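Local coordinates for protein serpin-ZX (Arabidopsis thaliana, PDB 3LE2) that inhibits target proteases, among them metacaspase-9 and RD21A, by offering a reactive centre loop whose cleavage traps the enzyme covalently, thereby restraining programmed cell death, at residues 235-246 / 366-377. Sequence-based numbering, arbitrary orientation.
Sequences QFSMYFYLPDAN and ADHPFLLVVTEN. With ACT (acetate ion), chain C.
His-368 donates from NE2 to the carbonyl O of Pro-243 (2.8 Å) in a nearly straight bond. On one face of this imidazole sits CD1 of Leu-242 in a CH-pi contact, 3.9 Å from the ring centroid; on the opposite face Asn-246 brings its OD1. With CG between backbone N and carbonyl carbon (chi1 52°), chi2 (-76°) directs ND1 to OD1 of Asp-367 (2.6 Å), so in-plane bonds on both nitrogens fix the ring's rotation.

Strands 236-243 and 370-376 run antiparallel, joined by paired N-H...O=C bonds at Ser-237/Thr-375, Tyr-239/Val-373 and Tyr-241/Leu-371. On the face bearing Met-238 and Phe-240, one of two modelled Leu-372 conformers lays CD2 over the Phe-240 ring, while Phe-370 CE2 meets that ring's edge, the rings side by side, planes at 42°. On the other face, Asn-377 ties two strand residues: ND2 donates to Ser-237 OG (2.8 Å), and OD1 accepts from Tyr-239 OH (2.9 Å). Glu-376 OE2 takes the N-H of Gln-235 through its anti lone pair (2.9 Å), and the carboxylate also accepts from the backbone of Ile-378 and Thr-379.

Strands 220-226 and 382-388 flank this pair in serpin beta-sheet B, and helix 249-258 packs on Leu-371. Side-chain bonds thus hold both ends of a backbone-bonded pair with an apolar middle on the Phe-240 face; with both nitrogens donating, His-368 is probably cationic, balanced by Asp-367.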
ATOM      1  N   GLN A 235       0.510  14.672  -5.935  1.00 25.55           N
ATOM      2  CA  GLN A 235       1.908  14.715  -5.551  1.00 32.56           C
ATOM      3  C   GLN A 235       2.252  13.479  -4.726  1.00 29.13           C
ATOM      4  O   GLN A 235       1.869  13.369  -3.558  1.00 30.50           O
ATOM      5  CB  GLN A 235       2.230  15.989  -4.757  1.00 42.33           C
ATOM      6  CG  GLN A 235       3.677  16.001  -4.218  1.00 45.37           C
ATOM      7  CD  GLN A 235       4.716  15.889  -5.331  1.00 52.69           C
ATOM      8  OE1 GLN A 235       5.429  14.884  -5.454  1.00 43.89           O
ATOM      9  NE2 GLN A 235       4.796  16.925  -6.160  1.00 60.24           N
ATOM     10  N   PHE A 236       2.978  12.550  -5.332  1.00 29.78           N
ATOM     11  CA  PHE A 236       3.357  11.334  -4.629  1.00 30.89           C
ATOM     12  C   PHE A 236       4.744  11.499  -4.048  1.00 29.19           C
ATOM     13  O   PHE A 236       5.587  12.173  -4.629  1.00 26.71           O
ATOM     14  CB  PHE A 236       3.357  10.143  -5.586  1.00 28.58           C
ATOM     15  CG  PHE A 236       2.016   9.841  -6.189  1.00 31.25           C
ATOM     16  CD1 PHE A 236       1.693  10.295  -7.459  1.00 29.04           C
ATOM     17  CD2 PHE A 236       1.084   9.089  -5.491  1.00 29.45           C
ATOM     18  CE1 PHE A 236       0.463  10.015  -8.017  1.00 29.48           C
ATOM     19  CE2 PHE A 236      -0.152   8.790  -6.049  1.00 25.93           C
ATOM     20  CZ  PHE A 236      -0.463   9.251  -7.313  1.00 28.67           C
ATOM     21  N   SER A 237       4.974  10.886  -2.895  1.00 31.52           N
ATOM     22  CA  SER A 237       6.315  10.792  -2.322  1.00 26.32           C
ATOM     23  C   SER A 237       6.494   9.436  -1.648  1.00 24.05           C
ATOM     24  O   SER A 237       5.520   8.749  -1.316  1.00 23.83           O
ATOM     25  CB  SER A 237       6.559  11.905  -1.298  1.00 26.37           C
ATOM     26  OG  SER A 237       6.267  13.167  -1.855  1.00 32.60           O
ATOM     27  N   MET A 238       7.743   9.053  -1.448  1.00 24.74           N
ATOM     28  CA  MET A 238       8.048   7.863  -0.670  1.00 26.06           C
ATOM     29  C   MET A 238       8.770   8.318   0.578  1.00 24.52           C
ATOM     30  O   MET A 238       9.660   9.168   0.525  1.00 28.43           O
ATOM     31  CB  MET A 238       8.897   6.844  -1.467  1.00 24.36           C
ATOM     32  CG  MET A 238       9.363   5.630  -0.636  1.00 25.25           C
ATOM     33  SD  MET A 238      10.336   4.413  -1.549  1.00 31.30           S
ATOM     34  CE  MET A 238       9.030   3.545  -2.427  1.00 26.83           C
ATOM     35  N   TYR A 239       8.363   7.768   1.708  1.00 21.49           N
ATOM     36  CA  TYR A 239       8.969   8.124   2.967  1.00 22.26           C
ATOM     37  C   TYR A 239       9.684   6.920   3.547  1.00 26.37           C
ATOM     38  O   TYR A 239       9.187   5.780   3.464  1.00 25.41           O
ATOM     39  CB  TYR A 239       7.906   8.668   3.932  1.00 25.81           C
ATOM     40  CG  TYR A 239       7.311   9.970   3.437  1.00 27.92           C
ATOM     41  CD1 TYR A 239       7.993  11.175   3.589  1.00 17.06           C
ATOM     42  CD2 TYR A 239       6.092   9.984   2.783  1.00 24.69           C
ATOM     43  CE1 TYR A 239       7.465  12.362   3.099  1.00 24.99           C
ATOM     44  CE2 TYR A 239       5.554  11.153   2.312  1.00 32.26           C
ATOM     45  CZ  TYR A 239       6.236  12.343   2.470  1.00 26.27           C
ATOM     46  OH  TYR A 239       5.664  13.491   1.984  1.00 28.15           O
ATOM     47  N   PHE A 240      10.862   7.188   4.109  1.00 25.02           N
ATOM     48  CA  PHE A 240      11.696   6.171   4.741  1.00 31.54           C
ATOM     49  C   PHE A 240      11.783   6.486   6.221  1.00 29.98           C
ATOM     50  O   PHE A 240      12.159   7.595   6.589  1.00 22.99           O
ATOM     51  CB  PHE A 240      13.106   6.186   4.151  1.00 31.48           C
ATOM     52  CG  PHE A 240      13.155   5.910   2.673  1.00 28.53           C
ATOM     53  CD1 PHE A 240      13.677   4.723   2.197  1.00 28.24           C
ATOM     54  CD2 PHE A 240      12.681   6.845   1.762  1.00 29.44           C
ATOM     55  CE1 PHE A 240      13.727   4.462   0.844  1.00 25.93           C
ATOM     56  CE2 PHE A 240      12.727   6.592   0.407  1.00 34.79           C
ATOM     57  CZ  PHE A 240      13.250   5.397  -0.051  1.00 31.73           C
ATOM     58  N   TYR A 241      11.418   5.512   7.053  1.00 28.37           N
ATOM     59  CA  TYR A 241      11.472   5.664   8.494  1.00 26.03           C
ATOM     60  C   TYR A 241      12.566   4.769   9.037  1.00 28.00           C
ATOM     61  O   TYR A 241      12.413   3.543   9.095  1.00 29.78           O
ATOM     62  CB  TYR A 241      10.121   5.343   9.138  1.00 22.38           C
ATOM     63  CG  TYR A 241       8.986   6.119   8.514  1.00 25.52           C
ATOM     64  CD1 TYR A 241       8.409   7.223   9.164  1.00 33.58           C
ATOM     65  CD2 TYR A 241       8.490   5.759   7.266  1.00 26.99           C
ATOM     66  CE1 TYR A 241       7.360   7.940   8.572  1.00 30.55           C
ATOM     67  CE2 TYR A 241       7.452   6.460   6.670  1.00 29.32           C
ATOM     68  CZ  TYR A 241       6.890   7.542   7.317  1.00 30.16           C
ATOM     69  OH  TYR A 241       5.865   8.210   6.688  1.00 27.81           O
ATOM     70  N   LEU A 242      13.660   5.407   9.443  1.00 26.76           N
ATOM     71  CA  LEU A 242      14.899   4.732   9.789  1.00 26.19           C
ATOM     72  C   LEU A 242      15.225   4.807  11.287  1.00 27.02           C
ATOM     73  O   LEU A 242      15.622   5.849  11.788  1.00 27.89           O
ATOM     74  CB  LEU A 242      16.029   5.358   8.975  1.00 21.84           C
ATOM     75  CG  LEU A 242      17.423   4.733   9.012  1.00 32.93           C
ATOM     76  CD1 LEU A 242      17.398   3.358   8.376  1.00 28.20           C
ATOM     77  CD2 LEU A 242      18.427   5.639   8.302  1.00 24.78           C
ATOM     78  N   PRO A 243      15.074   3.685  12.008  1.00 29.94           N
ATOM     79  CA  PRO A 243      15.450   3.650  13.425  1.00 22.38           C
ATOM     80  C   PRO A 243      16.924   3.982  13.577  1.00 27.40           C
ATOM     81  O   PRO A 243      17.694   3.685  12.666  1.00 27.74           O
ATOM     82  CB  PRO A 243      15.241   2.185  13.808  1.00 24.66           C
ATOM     83  CG  PRO A 243      14.341   1.628  12.765  1.00 26.81           C
ATOM     84  CD  PRO A 243      14.663   2.363  11.511  1.00 26.48           C
ATOM     85  N   ASP A 244      17.314   4.587  14.695  1.00 26.19           N
ATOM     86  CA  ASP A 244      18.730   4.806  14.966  1.00 31.67           C
ATOM     87  C   ASP A 244      19.438   3.461  15.114  1.00 33.67           C
ATOM     88  O   ASP A 244      20.531   3.270  14.586  1.00 34.43           O
ATOM     89  CB  ASP A 244      18.922   5.650  16.233  1.00 30.62           C
ATOM     90  CG  ASP A 244      18.392   7.076  16.075  1.00 34.53           C
ATOM     91  OD1 ASP A 244      18.068   7.473  14.938  1.00 33.76           O
ATOM     92  OD2 ASP A 244      18.301   7.799  17.084  1.00 34.49           O
ATOM     93  N   ALA A 245      18.806   2.531  15.830  1.00 29.47           N
ATOM     94  CA  ALA A 245      19.392   1.207  16.072  1.00 35.35           C
ATOM     95  C   ALA A 245      19.175   0.217  14.910  1.00 34.22           C
ATOM     96  O   ALA A 245      18.093   0.156  14.311  1.00 32.02           O
ATOM     97  CB  ALA A 245      18.866   0.621  17.395  1.00 28.47           C
ATOM     98  N   ASN A 246      20.213  -0.560  14.602  1.00 32.18           N
ATOM     99  CA  ASN A 246      20.154  -1.539  13.521  1.00 32.74           C
ATOM    100  C   ASN A 246      18.939  -2.468  13.638  1.00 27.87           C
ATOM    101  O   ASN A 246      18.328  -2.839  12.645  1.00 32.06           O
ATOM    102  CB  ASN A 246      21.448  -2.359  13.459  1.00 28.17           C
ATOM    103  CG  ASN A 246      22.617  -1.574  12.897  1.00 35.18           C
ATOM    104  OD1 ASN A 246      22.447  -0.518  12.293  1.00 40.33           O
ATOM    105  ND2 ASN A 246      23.819  -2.095  13.093  1.00 39.44           N
ATOM    106  N   ALA A 366      20.885   4.358   5.324  1.00 28.62           N
ATOM    107  CA  ALA A 366      19.901   3.309   5.529  1.00 30.31           C
ATOM    108  C   ALA A 366      20.532   1.941   5.313  1.00 35.71           C
ATOM    109  O   ALA A 366      20.154   1.197   4.406  1.00 33.39           O
ATOM    110  CB  ALA A 366      18.724   3.509   4.597  1.00 27.19           C
ATOM    111  N   ASP A 367      21.507   1.619   6.153  1.00 34.02           N
ATOM    112  CA  ASP A 367      22.214   0.361   6.041  1.00 30.94           C
ATOM    113  C   ASP A 367      21.630  -0.661   6.999  1.00 31.96           C
ATOM    114  O   ASP A 367      22.310  -1.595   7.416  1.00 29.06           O
ATOM    115  CB  ASP A 367      23.695   0.572   6.337  1.00 31.02           C
ATOM    116  CG  ASP A 367      23.939   1.040   7.752  1.00 37.88           C
ATOM    117  OD1 ASP A 367      22.958   1.346   8.465  1.00 35.09           O
ATOM    118  OD2 ASP A 367      25.114   1.103   8.161  1.00 39.73           O
ATOM    119  N   HIS A 368      20.369  -0.467   7.364  1.00 32.86           N
ATOM    120  CA  HIS A 368      19.662  -1.425   8.200  1.00 29.87           C
ATOM    121  C   HIS A 368      18.165  -1.251   7.965  1.00 30.35           C
ATOM    122  O   HIS A 368      17.765  -0.314   7.284  1.00 28.25           O
ATOM    123  CB  HIS A 368      20.044  -1.257   9.671  1.00 29.64           C
ATOM    124  CG  HIS A 368      19.916   0.145  10.172  1.00 34.50           C
ATOM    125  ND1 HIS A 368      20.828   1.133   9.860  1.00 35.22           N
ATOM    126  CD2 HIS A 368      18.991   0.726  10.976  1.00 35.34           C
ATOM    127  CE1 HIS A 368      20.468   2.264  10.442  1.00 25.16           C
ATOM    128  NE2 HIS A 368      19.358   2.044  11.127  1.00 29.60           N
ATOM    129  N   PRO A 369      17.339  -2.174   8.486  1.00 30.97           N
ATOM    130  CA  PRO A 369      15.900  -2.169   8.175  1.00 31.62           C
ATOM    131  C   PRO A 369      15.145  -0.886   8.518  1.00 29.41           C
ATOM    132  O   PRO A 369      15.319  -0.298   9.583  1.00 29.41           O
ATOM    133  CB  PRO A 369      15.365  -3.348   8.988  1.00 24.37           C
ATOM    134  CG  PRO A 369      16.530  -4.293   9.014  1.00 31.13           C
ATOM    135  CD  PRO A 369      17.732  -3.398   9.199  1.00 26.73           C
ATOM    136  N   PHE A 370      14.290  -0.480   7.588  1.00 30.95           N
ATOM    137  CA  PHE A 370      13.513   0.737   7.710  1.00 30.51           C
ATOM    138  C   PHE A 370      12.101   0.487   7.210  1.00 32.51           C
ATOM    139  O   PHE A 370      11.861  -0.491   6.496  1.00 27.31           O
ATOM    140  CB  PHE A 370      14.170   1.877   6.920  1.00 28.59           C
ATOM    141  CG  PHE A 370      14.540   1.523   5.487  1.00 24.93           C
ATOM    142  CD1 PHE A 370      15.778   0.971   5.190  1.00 24.07           C
ATOM    143  CD2 PHE A 370      13.678   1.806   4.439  1.00 22.34           C
ATOM    144  CE1 PHE A 370      16.141   0.660   3.869  1.00 24.78           C
ATOM    145  CE2 PHE A 370      14.030   1.501   3.113  1.00 25.19           C
ATOM    146  CZ  PHE A 370      15.270   0.931   2.830  1.00 23.14           C
ATOM    147  N   LEU A 371      11.171   1.353   7.608  1.00 25.75           N
ATOM    148  CA  LEU A 371       9.817   1.292   7.088  1.00 23.53           C
ATOM    149  C   LEU A 371       9.709   2.148   5.854  1.00 25.21           C
ATOM    150  O   LEU A 371      10.525   3.040   5.631  1.00 24.64           O
ATOM    151  CB  LEU A 371       8.794   1.788   8.106  1.00 21.13           C
ATOM    152  CG  LEU A 371       8.471   0.847   9.257  1.00 40.81           C
ATOM    153  CD1 LEU A 371       7.535   1.533  10.230  1.00 35.89           C
ATOM    154  CD2 LEU A 371       7.867  -0.458   8.717  1.00 30.66           C
ATOM    155  N   LEU A 372       8.695   1.851   5.045  0.59 26.46           N
ATOM    156  CA  LEU A 372       8.418   2.562   3.807  0.59 26.55           C
ATOM    157  C   LEU A 372       6.960   2.960   3.779  0.59 24.89           C
ATOM    158  O   LEU A 372       6.090   2.172   4.160  0.59 25.16           O
ATOM    159  CB  LEU A 372       8.658   1.652   2.599  0.59 29.61           C
ATOM    160  CG  LEU A 372      10.076   1.282   2.189  0.59 32.27           C
ATOM    161  CD1 LEU A 372      10.012   0.412   0.941  0.59 25.84           C
ATOM    162  CD2 LEU A 372      10.884   2.539   1.945  0.59 24.51           C
ATOM    163  N   VAL A 373       6.690   4.169   3.297  1.00 23.79           N
ATOM    164  CA  VAL A 373       5.319   4.626   3.084  1.00 23.95           C
ATOM    165  C   VAL A 373       5.237   5.460   1.793  1.00 26.35           C
ATOM    166  O   VAL A 373       6.049   6.354   1.568  1.00 24.73           O
ATOM    167  CB  VAL A 373       4.786   5.449   4.293  1.00 28.82           C
ATOM    168  CG1 VAL A 373       3.395   6.004   4.006  1.00 23.95           C
ATOM    169  CG2 VAL A 373       4.771   4.594   5.561  1.00 23.96           C
ATOM    170  N   VAL A 374       4.281   5.139   0.930  1.00 24.43           N
ATOM    171  CA  VAL A 374       4.070   5.918  -0.280  1.00 26.68           C
ATOM    172  C   VAL A 374       2.717   6.582  -0.149  1.00 26.39           C
ATOM    173  O   VAL A 374       1.713   5.911   0.048  1.00 27.19           O
ATOM    174  CB  VAL A 374       4.109   5.067  -1.576  1.00 29.73           C
ATOM    175  CG1 VAL A 374       3.638   5.901  -2.776  1.00 25.09           C
ATOM    176  CG2 VAL A 374       5.512   4.508  -1.828  1.00 22.04           C
ATOM    177  N   THR A 375       2.699   7.907  -0.238  1.00 24.91           N
ATOM    178  CA  THR A 375       1.467   8.640  -0.035  1.00 33.03           C
ATOM    179  C   THR A 375       1.244   9.651  -1.125  1.00 33.57           C
ATOM    180  O   THR A 375       2.182  10.133  -1.768  1.00 24.63           O
ATOM    181  CB  THR A 375       1.507   9.463   1.252  1.00 36.49           C
ATOM    182  OG1 THR A 375       2.439  10.532   1.072  1.00 47.17           O
ATOM    183  CG2 THR A 375       1.952   8.615   2.421  1.00 30.36           C
ATOM    184  N   GLU A 376      -0.022   9.990  -1.300  1.00 30.30           N
ATOM    185  CA  GLU A 376      -0.387  11.076  -2.163  1.00 24.92           C
ATOM    186  C   GLU A 376      -0.595  12.247  -1.202  1.00 31.08           C
ATOM    187  O   GLU A 376      -1.437  12.193  -0.296  1.00 30.20           O
ATOM    188  CB  GLU A 376      -1.632  10.702  -2.977  1.00 24.13           C
ATOM    189  CG  GLU A 376      -1.906  11.623  -4.158  1.00 34.14           C
ATOM    190  CD  GLU A 376      -2.320  13.019  -3.708  1.00 36.60           C
ATOM    191  OE1 GLU A 376      -3.360  13.118  -3.021  1.00 37.55           O
ATOM    192  OE2 GLU A 376      -1.603  14.002  -4.021  1.00 32.94           O
ATOM    193  N   ASN A 377       0.219  13.283  -1.375  1.00 38.42           N
ATOM    194  CA  ASN A 377       0.297  14.386  -0.412  1.00 35.30           C
ATOM    195  C   ASN A 377      -0.914  15.333  -0.360  1.00 31.55           C
ATOM    196  O   ASN A 377      -1.206  15.891   0.690  1.00 35.22           O
ATOM    197  CB  ASN A 377       1.605  15.177  -0.603  1.00 33.10           C
ATOM    198  CG  ASN A 377       2.868  14.344  -0.252  1.00 51.27           C
ATOM    199  OD1 ASN A 377       2.999  13.813   0.861  1.00 41.27           O
ATOM    200  ND2 ASN A 377       3.804  14.249  -1.203  1.00 43.60           N
TER
HETATM  201  C   ACT C 393       8.115  15.685   1.139  1.00 50.92           C
HETATM  202  O   ACT C 393       8.250  14.979   0.100  1.00 45.68           O
HETATM  203  OXT ACT C 393       8.599  15.222   2.202  1.00 40.26           O
HETATM  204  CH3 ACT C 393       7.419  17.017   1.117  1.00 43.40           C
HETATM  205  O   HOH W   1      15.712  -1.581  12.018  1.00 30.36           O
HETATM  206  O   HOH W   2      24.636   1.221  11.195  1.00 56.97           O